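Local atomic coordinates of malonate decarboxylase subunit alpha (Acinetobacter baumannii ATCC 17978, PDB entry 6MPR), a protein that probably serves malonate decarboxylase as its transferase subunit, exchanging acetate for malonate on the acyl carrier protein so that the malonyl group can be decarboxylated. Residues V446-L449 / D450-V454; T379-K382 / G383-A386; D47-K50 / V51-L55; M33-Q36 / Y37-G40. All coordinates share one frame; numbering follows the deposited sequence.

Contact 1 (V446-L449 / D450-V454)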
loop_
_atom_site.group_PDB
_atom_site.type_symbol
_atom_site.label_atom_id
_atom_site.label_comp_id
_atom_site.label_asym_id
_atom_site.label_seq_id
_atom_site.Cartn_x
_atom_site.Cartn_y
_atom_site.Cartn_z
ATOM N N VAL A 446 -28.363 5.215 -13.284
ATOM C CA VAL A 446 -29.514 5.519 -12.442
ATOM C C VAL A 446 -29.381 6.933 -11.896
ATOM O O VAL A 446 -28.274 7.426 -11.670
ATOM C CB VAL A 446 -29.654 4.531 -11.266
ATOM C CG1 VAL A 446 -29.933 3.124 -11.772
ATOM C CG2 VAL A 446 -28.396 4.572 -10.395
ATOM N N ASP A 447 -30.530 7.575 -11.658
ATOM C CA ASP A 447 -30.515 8.891 -11.026
ATOM C C ASP A 447 -30.006 8.827 -9.591
ATOM O O ASP A 447 -29.358 9.772 -9.119
ATOM C CB ASP A 447 -31.918 9.503 -11.052
ATOM C CG ASP A 447 -32.371 9.884 -12.450
ATOM O OD1 ASP A 447 -31.513 10.242 -13.286
ATOM O OD2 ASP A 447 -33.594 9.834 -12.710
ATOM N N ARG A 448 -30.282 7.736 -8.883
ATOM C CA ARG A 448 -29.919 7.609 -7.477
ATOM C C ARG A 448 -29.401 6.203 -7.214
ATOM O O ARG A 448 -30.095 5.222 -7.496
ATOM C CB ARG A 448 -31.133 7.900 -6.580
ATOM C CG ARG A 448 -30.927 7.693 -5.091
ATOM C CD ARG A 448 -32.270 7.732 -4.367
ATOM N NE ARG A 448 -32.142 7.575 -2.914
ATOM C CZ ARG A 448 -31.913 8.585 -2.083
ATOM N NH1 ARG A 448 -31.788 9.821 -2.564
ATOM N NH2 ARG A 448 -31.806 8.367 -0.777
ATOM N N LEU A 449 -28.185 6.110 -6.676
ATOM C CA LEU A 449 -27.631 4.813 -6.310
ATOM C C LEU A 449 -28.446 4.162 -5.197
ATOM O O LEU A 449 -28.811 4.813 -4.212
ATOM C CB LEU A 449 -26.180 4.964 -5.856
ATOM C CG LEU A 449 -25.112 5.385 -6.859
ATOM C CD1 LEU A 449 -23.763 5.435 -6.172
ATOM C CD2 LEU A 449 -25.057 4.440 -8.066
ATOM N N ASP A 450 -28.728 2.861 -5.355
ATOM C CA ASP A 450 -29.315 2.081 -4.261
ATOM C C ASP A 450 -28.507 2.227 -2.985
ATOM O O ASP A 450 -29.049 2.085 -1.882
ATOM C CB ASP A 450 -29.350 0.579 -4.594
ATOM C CG ASP A 450 -30.478 0.177 -5.523
ATOM O OD1 ASP A 450 -31.008 1.012 -6.287
ATOM O OD2 ASP A 450 -30.821 -1.025 -5.484
ATOM N N ALA A 451 -27.190 2.435 -3.126
ATOM C CA ALA A 451 -26.280 2.423 -1.987
ATOM C C ALA A 451 -26.674 3.440 -0.929
ATOM O O ALA A 451 -26.445 3.209 0.261
ATOM C CB ALA A 451 -24.852 2.693 -2.460
ATOM N N ILE A 452 -27.259 4.569 -1.338
ATOM C CA ILE A 452 -27.619 5.604 -0.369
ATOM C C ILE A 452 -28.648 5.077 0.614
ATOM O O ILE A 452 -28.491 5.215 1.831
ATOM C CB ILE A 452 -28.134 6.867 -1.077
ATOM C CG1 ILE A 452 -27.076 7.423 -2.036
ATOM C CG2 ILE A 452 -28.538 7.881 -0.027
ATOM C CD1 ILE A 452 -27.656 8.408 -3.023
ATOM N N ASP A 453 -29.727 4.474 0.106
ATOM C CA ASP A 453 -30.734 3.947 1.028
ATOM C C ASP A 453 -30.227 2.726 1.796
ATOM O O ASP A 453 -30.651 2.504 2.940
ATOM C CB ASP A 453 -32.027 3.616 0.282
ATOM C CG ASP A 453 -32.864 4.851 -0.012
ATOM O OD1 ASP A 453 -32.426 5.970 0.327
ATOM O OD2 ASP A 453 -33.962 4.704 -0.587
ATOM N N VAL A 454 -29.328 1.924 1.206
ATOM C CA VAL A 454 -28.751 0.821 1.970
ATOM C C VAL A 454 -27.963 1.359 3.159
ATOM O O VAL A 454 -28.035 0.814 4.265
ATOM C CB VAL A 454 -27.874 -0.080 1.081
ATOM C CG1 VAL A 454 -27.124 -1.071 1.952
ATOM C CG2 VAL A 454 -28.732 -0.830 0.069
HETATM O O HOH W 1 -31.204 4.823 -2.542
HETATM O O HOH W 2 -31.838 3.517 -6.574
#

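Contact 2 (T379-K382 / G383-A386)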
loop_
_atom_site.group_PDB
_atom_site.type_symbol
_atom_site.label_atom_id
_atom_site.label_comp_id
_atom_site.label_asym_id
_atom_site.label_seq_id
_atom_site.Cartn_x
_atom_site.Cartn_y
_atom_site.Cartn_z
ATOM N N THR A 379 -21.758 -1.505 -6.519
ATOM C CA THR A 379 -22.463 -2.760 -6.754
ATOM C C THR A 379 -23.419 -3.107 -5.617
ATOM O O THR A 379 -24.110 -4.126 -5.699
ATOM C CB THR A 379 -21.479 -3.915 -6.972
ATOM O OG1 THR A 379 -20.625 -4.034 -5.829
ATOM C CG2 THR A 379 -20.641 -3.687 -8.240
ATOM N N VAL A 380 -23.493 -2.282 -4.573
ATOM C CA VAL A 380 -24.486 -2.497 -3.521
ATOM C C VAL A 380 -25.869 -2.175 -4.076
ATOM O O VAL A 380 -26.071 -1.141 -4.729
ATOM C CB VAL A 380 -24.150 -1.648 -2.282
ATOM C CG1 VAL A 380 -25.320 -1.620 -1.299
ATOM C CG2 VAL A 380 -22.881 -2.161 -1.600
ATOM N N THR A 381 -26.819 -3.083 -3.864
ATOM C CA THR A 381 -28.212 -2.827 -4.209
ATOM C C THR A 381 -29.085 -3.083 -2.990
ATOM O O THR A 381 -28.634 -3.607 -1.968
ATOM C CB THR A 381 -28.695 -3.678 -5.400
ATOM O OG1 THR A 381 -28.479 -5.069 -5.129
ATOM C CG2 THR A 381 -27.967 -3.286 -6.687
ATOM N N LYS A 382 -30.360 -2.720 -3.118
ATOM C CA LYS A 382 -31.280 -2.774 -1.988
ATOM C C LYS A 382 -31.300 -4.165 -1.356
ATOM O O LYS A 382 -31.454 -5.178 -2.045
ATOM C CB LYS A 382 -32.682 -2.369 -2.452
ATOM C CG LYS A 382 -33.691 -2.184 -1.322
ATOM C CD LYS A 382 -35.075 -1.825 -1.871
ATOM C CE LYS A 382 -35.980 -1.255 -0.786
ATOM N NZ LYS A 382 -36.080 -2.155 0.393
ATOM N N GLY A 383 -31.103 -4.211 -0.038
ATOM C CA GLY A 383 -31.092 -5.452 0.706
ATOM C C GLY A 383 -29.834 -6.289 0.597
ATOM O O GLY A 383 -29.786 -7.371 1.200
ATOM N N ARG A 384 -28.820 -5.846 -0.155
ATOM C CA ARG A 384 -27.624 -6.650 -0.423
ATOM C C ARG A 384 -26.347 -5.844 -0.161
ATOM O O ARG A 384 -25.806 -5.203 -1.059
ATOM C CB ARG A 384 -27.667 -7.168 -1.858
ATOM C CG ARG A 384 -28.885 -8.068 -2.126
ATOM C CD ARG A 384 -29.229 -8.101 -3.617
ATOM N NE ARG A 384 -30.193 -9.155 -3.947
ATOM C CZ ARG A 384 -31.504 -9.081 -3.724
ATOM N NH1 ARG A 384 -32.026 -8.008 -3.144
ATOM N NH2 ARG A 384 -32.297 -10.099 -4.064
ATOM N N LEU A 385 -25.825 -5.920 1.057
ATOM C CA LEU A 385 -24.658 -5.118 1.441
ATOM C C LEU A 385 -23.380 -5.753 0.886
ATOM O O LEU A 385 -22.619 -6.434 1.574
ATOM C CB LEU A 385 -24.624 -4.960 2.955
ATOM C CG LEU A 385 -23.643 -3.954 3.545
ATOM C CD1 LEU A 385 -23.838 -2.600 2.907
ATOM C CD2 LEU A 385 -23.867 -3.873 5.042
ATOM N N ALA A 386 -23.143 -5.522 -0.401
ATOM C CA ALA A 386 -21.940 -6.038 -1.036
ATOM C C ALA A 386 -20.696 -5.438 -0.377
ATOM O O ALA A 386 -20.743 -4.397 0.288
ATOM C CB ALA A 386 -21.949 -5.726 -2.540
#

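Contact 3 (D47-K50 / V51-L55)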
loop_
_atom_site.group_PDB
_atom_site.type_symbol
_atom_site.label_atom_id
_atom_site.label_comp_id
_atom_site.label_asym_id
_atom_site.label_seq_id
_atom_site.Cartn_x
_atom_site.Cartn_y
_atom_site.Cartn_z
ATOM N N ASP A 47 -9.216 -33.042 17.426
ATOM C CA ASP A 47 -9.289 -32.246 18.645
ATOM C C ASP A 47 -9.390 -30.747 18.392
ATOM O O ASP A 47 -9.187 -29.957 19.318
ATOM C CB ASP A 47 -8.073 -32.527 19.529
ATOM C CG ASP A 47 -7.985 -33.977 19.951
ATOM O OD1 ASP A 47 -9.042 -34.605 20.197
ATOM O OD2 ASP A 47 -6.855 -34.490 20.037
ATOM N N ILE A 48 -9.719 -30.338 17.170
ATOM C CA ILE A 48 -9.634 -28.928 16.800
ATOM C C ILE A 48 -10.650 -28.085 17.570
ATOM O O ILE A 48 -10.345 -26.960 17.979
ATOM C CB ILE A 48 -9.791 -28.780 15.273
ATOM C CG1 ILE A 48 -9.585 -27.318 14.825
ATOM C CG2 ILE A 48 -11.148 -29.306 14.794
ATOM C CD1 ILE A 48 -8.212 -26.769 15.120
ATOM N N ILE A 49 -11.860 -28.605 17.802
ATOM C CA ILE A 49 -12.899 -27.779 18.424
ATOM C C ILE A 49 -12.534 -27.453 19.866
ATOM O O ILE A 49 -12.634 -26.301 20.303
ATOM C CB ILE A 49 -14.273 -28.459 18.335
ATOM C CG1 ILE A 49 -14.812 -28.374 16.905
ATOM C CG2 ILE A 49 -15.238 -27.792 19.326
ATOM C CD1 ILE A 49 -15.916 -29.374 16.600
ATOM N N LYS A 50 -12.082 -28.454 20.616
ATOM C CA LYS A 50 -11.660 -28.217 21.988
ATOM C C LYS A 50 -10.487 -27.253 22.034
ATOM O O LYS A 50 -10.413 -26.393 22.918
ATOM C CB LYS A 50 -11.295 -29.540 22.666
ATOM C CG LYS A 50 -10.868 -29.395 24.119
ATOM C CD LYS A 50 -12.068 -29.133 25.027
ATOM C CE LYS A 50 -11.669 -29.079 26.490
ATOM N NZ LYS A 50 -12.854 -28.871 27.365
ATOM N N VAL A 51 -9.566 -27.362 21.075
ATOM C CA VAL A 51 -8.409 -26.475 21.098
ATOM C C VAL A 51 -8.822 -25.042 20.745
ATOM O O VAL A 51 -8.322 -24.082 21.342
ATOM C CB VAL A 51 -7.304 -27.008 20.167
ATOM C CG1 VAL A 51 -6.199 -25.971 20.018
ATOM C CG2 VAL A 51 -6.730 -28.320 20.720
ATOM N N LEU A 52 -9.742 -24.867 19.775
ATOM C CA LEU A 52 -10.265 -23.523 19.490
ATOM C C LEU A 52 -10.908 -22.900 20.725
ATOM O O LEU A 52 -10.714 -21.711 21.001
ATOM C CB LEU A 52 -11.279 -23.559 18.337
ATOM C CG LEU A 52 -10.733 -23.864 16.942
ATOM C CD1 LEU A 52 -11.858 -23.965 15.914
ATOM C CD2 LEU A 52 -9.721 -22.813 16.491
ATOM N N GLU A 53 -11.703 -23.682 21.465
ATOM C CA GLU A 53 -12.331 -23.210 22.695
ATOM C C GLU A 53 -11.328 -22.907 23.804
ATOM O O GLU A 53 -11.706 -22.301 24.816
ATOM C CB GLU A 53 -13.330 -24.256 23.186
ATOM C CG GLU A 53 -14.567 -24.376 22.319
ATOM C CD GLU A 53 -15.450 -25.541 22.712
ATOM O OE1 GLU A 53 -16.580 -25.616 22.178
ATOM O OE2 GLU A 53 -15.030 -26.372 23.558
ATOM N N THR A 54 -10.089 -23.359 23.660
ATOM C CA THR A 54 -9.034 -23.119 24.635
ATOM C C THR A 54 -8.198 -21.903 24.265
ATOM O O THR A 54 -7.792 -21.133 25.143
ATOM C CB THR A 54 -8.121 -24.352 24.736
ATOM O OG1 THR A 54 -8.907 -25.508 25.011
ATOM C CG2 THR A 54 -7.066 -24.175 25.822
ATOM N N LEU A 55 -7.922 -21.722 22.973
ATOM C CA LEU A 55 -7.030 -20.665 22.507
ATOM C C LEU A 55 -7.746 -19.346 22.242
ATOM O O LEU A 55 -7.109 -18.282 22.283
ATOM C CB LEU A 55 -6.316 -21.113 21.228
ATOM C CG LEU A 55 -5.373 -22.298 21.416
ATOM C CD1 LEU A 55 -4.824 -22.715 20.087
ATOM C CD2 LEU A 55 -4.241 -21.923 22.360
HETATM O O HOH W 3 -14.009 -26.533 25.885
#

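Contact 4 (M33-Q36 / Y37-G40)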
loop_
_atom_site.group_PDB
_atom_site.type_symbol
_atom_site.label_atom_id
_atom_site.label_comp_id
_atom_site.label_asym_id
_atom_site.label_seq_id
_atom_site.Cartn_x
_atom_site.Cartn_y
_atom_site.Cartn_z
ATOM N N MET A 33 -2.286 -24.367 28.439
ATOM C CA MET A 33 -3.487 -25.182 28.585
ATOM C C MET A 33 -3.755 -26.002 27.328
ATOM O O MET A 33 -4.130 -27.176 27.416
ATOM C CB MET A 33 -4.685 -24.292 28.911
ATOM C CG MET A 33 -4.817 -23.944 30.388
ATOM S SD MET A 33 -6.249 -22.900 30.715
ATOM C CE MET A 33 -7.453 -23.629 29.607
ATOM N N ALA A 34 -3.561 -25.404 26.153
ATOM C CA ALA A 34 -3.830 -26.111 24.904
ATOM C C ALA A 34 -2.828 -27.224 24.651
ATOM O O ALA A 34 -3.169 -28.220 24.000
ATOM C CB ALA A 34 -3.827 -25.138 23.721
ATOM N N ASN A 35 -1.595 -27.074 25.139
ATOM C CA ASN A 35 -0.533 -28.019 24.801
ATOM C C ASN A 35 -0.806 -29.420 25.323
ATOM O O ASN A 35 -0.234 -30.386 24.804
ATOM C CB ASN A 35 0.817 -27.528 25.340
ATOM C CG ASN A 35 1.429 -26.432 24.480
ATOM O OD1 ASN A 35 1.070 -26.252 23.307
ATOM N ND2 ASN A 35 2.374 -25.700 25.060
ATOM N N GLN A 36 -1.655 -29.560 26.340
ATOM C CA GLN A 36 -2.011 -30.896 26.796
ATOM C C GLN A 36 -2.748 -31.691 25.726
ATOM O O GLN A 36 -2.794 -32.924 25.813
ATOM C CB GLN A 36 -2.872 -30.816 28.051
ATOM C CG GLN A 36 -4.310 -30.426 27.770
ATOM C CD GLN A 36 -5.128 -30.277 29.039
ATOM O OE1 GLN A 36 -5.429 -31.263 29.713
ATOM N NE2 GLN A 36 -5.491 -29.037 29.369
ATOM N N TYR A 37 -3.328 -31.022 24.724
ATOM C CA TYR A 37 -4.062 -31.693 23.660
ATOM C C TYR A 37 -3.261 -31.855 22.377
ATOM O O TYR A 37 -3.715 -32.562 21.476
ATOM C CB TYR A 37 -5.353 -30.941 23.329
ATOM C CG TYR A 37 -6.241 -30.710 24.521
ATOM C CD1 TYR A 37 -6.882 -31.770 25.140
ATOM C CD2 TYR A 37 -6.450 -29.430 25.017
ATOM C CE1 TYR A 37 -7.696 -31.573 26.232
ATOM C CE2 TYR A 37 -7.263 -29.219 26.126
ATOM C CZ TYR A 37 -7.885 -30.298 26.722
ATOM O OH TYR A 37 -8.706 -30.118 27.809
ATOM N N THR A 38 -2.099 -31.228 22.266
ATOM C CA THR A 38 -1.343 -31.245 21.029
ATOM C C THR A 38 -0.076 -32.069 21.177
ATOM O O THR A 38 0.361 -32.427 22.283
ATOM C CB THR A 38 -0.977 -29.824 20.581
ATOM O OG1 THR A 38 -0.022 -29.283 21.501
ATOM C CG2 THR A 38 -2.221 -28.930 20.519
ATOM N N ASP A 39 0.502 -32.386 20.023
ATOM C CA ASP A 39 1.835 -32.965 19.946
ATOM C C ASP A 39 2.756 -31.843 19.477
ATOM O O ASP A 39 3.050 -31.683 18.292
ATOM C CB ASP A 39 1.842 -34.174 19.015
ATOM C CG ASP A 39 0.838 -35.228 19.440
ATOM O OD1 ASP A 39 0.873 -35.645 20.620
ATOM O OD2 ASP A 39 -0.002 -35.627 18.612
ATOM N N GLY A 40 3.183 -31.029 20.439
ATOM C CA GLY A 40 3.931 -29.832 20.131
ATOM C C GLY A 40 3.076 -28.832 19.379
ATOM O O GLY A 40 2.007 -28.426 19.853
HETATM O O HOH W 4 2.357 -30.280 23.274
HETATM O O HOH W 5 3.334 -25.808 21.242
#

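Contact 1 (V446-L449 / D450-V454)
Arg448, in the loop after strand 429-433, reaches forward to Asp453 at the beginning of helix 450-458, and the resulting i to i+5 salt bridge fastens this loop-to-helix junction. The reach starts at CB, where CG is turned opposite the backbone N (chi1 175°); from there the chain stays extended to NE and crosses the side chains of Ile452 and Asp453 at about a right angle. CG packs against Ile452 CD1 at 3.9 Å. Beyond CD, NE donates to a water 2.9 Å away, which also accepts from Asp453 N and donates to Leu449 O, so one solvent molecule joins arginine, loop carbonyl and helix backbone. At the tip Arg448 NH2 meets Asp453 OD1 at 2.7 Å, the N-H pointing nearly straight at the oxygen (166°). The oxygen lies close to the guanidinium plane, at its edge, and is met on its syn side, with the nitrogen well out of the carboxylate plane; the two flat groups are 58° apart. Ile452 CB lies over one guanidinium face, and Ile452 CG2 comes within 3.4 Å of Arg448 NH2. The remaining nitrogen, NH1, bonds Thr419 OG1 of the second subunit, so the arginine also takes part in the dimer interface. Leu449 O accepts from Ile452 N as well (3.3 Å), a turn-closing bond with the donor well above the carbonyl plane. Asp450 has partners of its own: its OD2 accepts from Lys382 N, while a second water donates to both Arg448 O at 2.6 Å and Asp450 OD1 at 2.7 Å.

Contact 2 (T379-K382 / G383-A386)
Thr381 and Arg384 close a type II beta turn whose two arms run 162° apart, with their CA atoms 5.4 Å from each other in a single antiparallel hydrogen-bonded pair. Arg384 N donates to Thr381 O at 2.9 Å, and Gly383 takes the third position of the turn with the positive phi (77°) that this turn type requires and that glycine adopts most readily. The side chain of Arg384 then folds back over the turn. Its CG stands beside the backbone N, and the chain runs extended from CG to NE, passing Thr381 obliquely: Arg384 CD lies 3.5 Å from Thr381 OG1. This path brings the guanidinium edge to Lys382 O, where Arg384 NH1 donates over 3.1 Å. The carbonyl oxygen lies in the guanidinium plane, and the donor approaches nearly head-on down the C=O bond (167°). Arg384 NE also makes a weak bond to Gln122 O, in the loop before helix 125-131. Farther from the turn, Leu385 is the centre of an inverse gamma turn, marked by a weak bond of 2.8 Å from Ala386 N to Arg384 O. Its CB points away from the 379-382 arm, and the side chain packs on Ser127 and Ile130 of helix 125-131 and on Val454. The arms meet here by packing: Val380 CG1 lies 3.6 Å from the carbonyl oxygen, Arg384 O, and the apolar pair is Val380 CG2 and Ala386 CB, 3.8 Å apart. Ala386 CB also sits 3.9 Å from Thr379 OG1.

Contact 3 (D47-K50 / V51-L55)
Thr54 turns its hydroxyl back onto Lys50 one helical turn earlier: with OG1 beside its own backbone N (chi1 -54°), it donates to Lys50 O at 2.7 Å, an i to i-4 side-chain bond within helix 48-55. The Lys50 side chain bends at chi2 (75°), which brings its end near Glu53. The two charges stay 5.0 Å apart, Lys50 NZ to Glu53 OE2, and a water links them, accepting from Lys50 NZ at 3.0 Å and donating to Glu53 OE2 at 2.5 Å. Glu53 is extended beyond CG and lies alongside Ile49, pointing the same way, so that Glu53 OE1 comes 3.8 Å from Ile49 CG2. That oxygen has its own bond, accepted from Asn83 N, which would fix the carboxylate and leave OE2 to the water. On another flank Ile48 CG1 meets Leu52 CD1 at 4.2 Å. Val51 places CG2 3.3 Å from Asp47 O, beside the regular bond from Val51 N to that carbonyl. Asp47 occupies the N-cap position, though its side chain makes no capping bond. The helix is packed between several elements: Ile48 and Leu52 touch helix 73-79, Leu55 and Thr54 lie on helix 22-34, and Ile48 and Leu55 reach Val223 and Tyr221 of strand 221-224 in the parallel sheet.

Contact 4 (M33-Q36 / Y37-G40)
Met33 O lies 4.0 Å from Tyr37 CE2, and the same oxygen, Met33 O, accepts a bond from Gln36 NE2 at 3.0 Å. That donor lies in the carbonyl plane, on a lone pair, and the oxygen is likewise close to the amide plane of Gln36. Ala34 comes next: its O accepts from Tyr37 N at 2.9 Å, with the donor well above the carbonyl plane, and Thr38 CG2 lies near the same oxygen. Asn35 O repeats the pattern with Thr38 N at 3.3 Å. Two successive i+3 to i bonds make tighter, 3-10-like turns than the i+4 to i pattern of an alpha helix, and they lie where the chain runs from helix 22-34 toward strand 42-43. Water continues the chain of bonds, one molecule donating to Asn35 O and accepting from Gly40 N. The side chain of Asn35 points its OD1 to Tyr221 OH, its strongest partner, and takes a further bond from a second water that also donates weakly to Gly40 O. Thr38 OG1 donates to that glycine carbonyl, Gly40 O, at 2.8 Å, a bond that spans Asp39. Gln36 finishes the segment. Its CG sits between the backbone N and the carbonyl carbon (chi1 77°), which lets the chain fold over the ring of the next residue. Gln36 CG lies 3.5 Å above the Tyr37 ring centroid, 8° off the normal, a CH-pi contact. The extended chain then lays its amide over the ring at 14° to it, with Gln36 CD 3.6 Å from Tyr37 CZ.

How the contacts relate
The four contacts form two touching pairs. Contacts 1 and 2 have centres 10 Å apart and meet where helix 450-458 covers the 381-384 turn: in addition to the Asp450 bond to Lys382 N, Val454 CG2 packs on Thr381 O at 3.4 Å. Contacts 3 and 4, also with centres 10 Å apart, join helix 48-55 to the end of helix 22-34, with Leu55 CD2 3.5 Å from Ala34 CB and Lys50 CE 3.4 Å from Tyr37 OH. Between the pairs there is no touch: the nearest atoms of contacts 2 and 3 are about 25 Å apart, and those of contacts 1 and 4 about 40 Å. Contact 1, through Arg448 and Ile452, also reaches the second subunit.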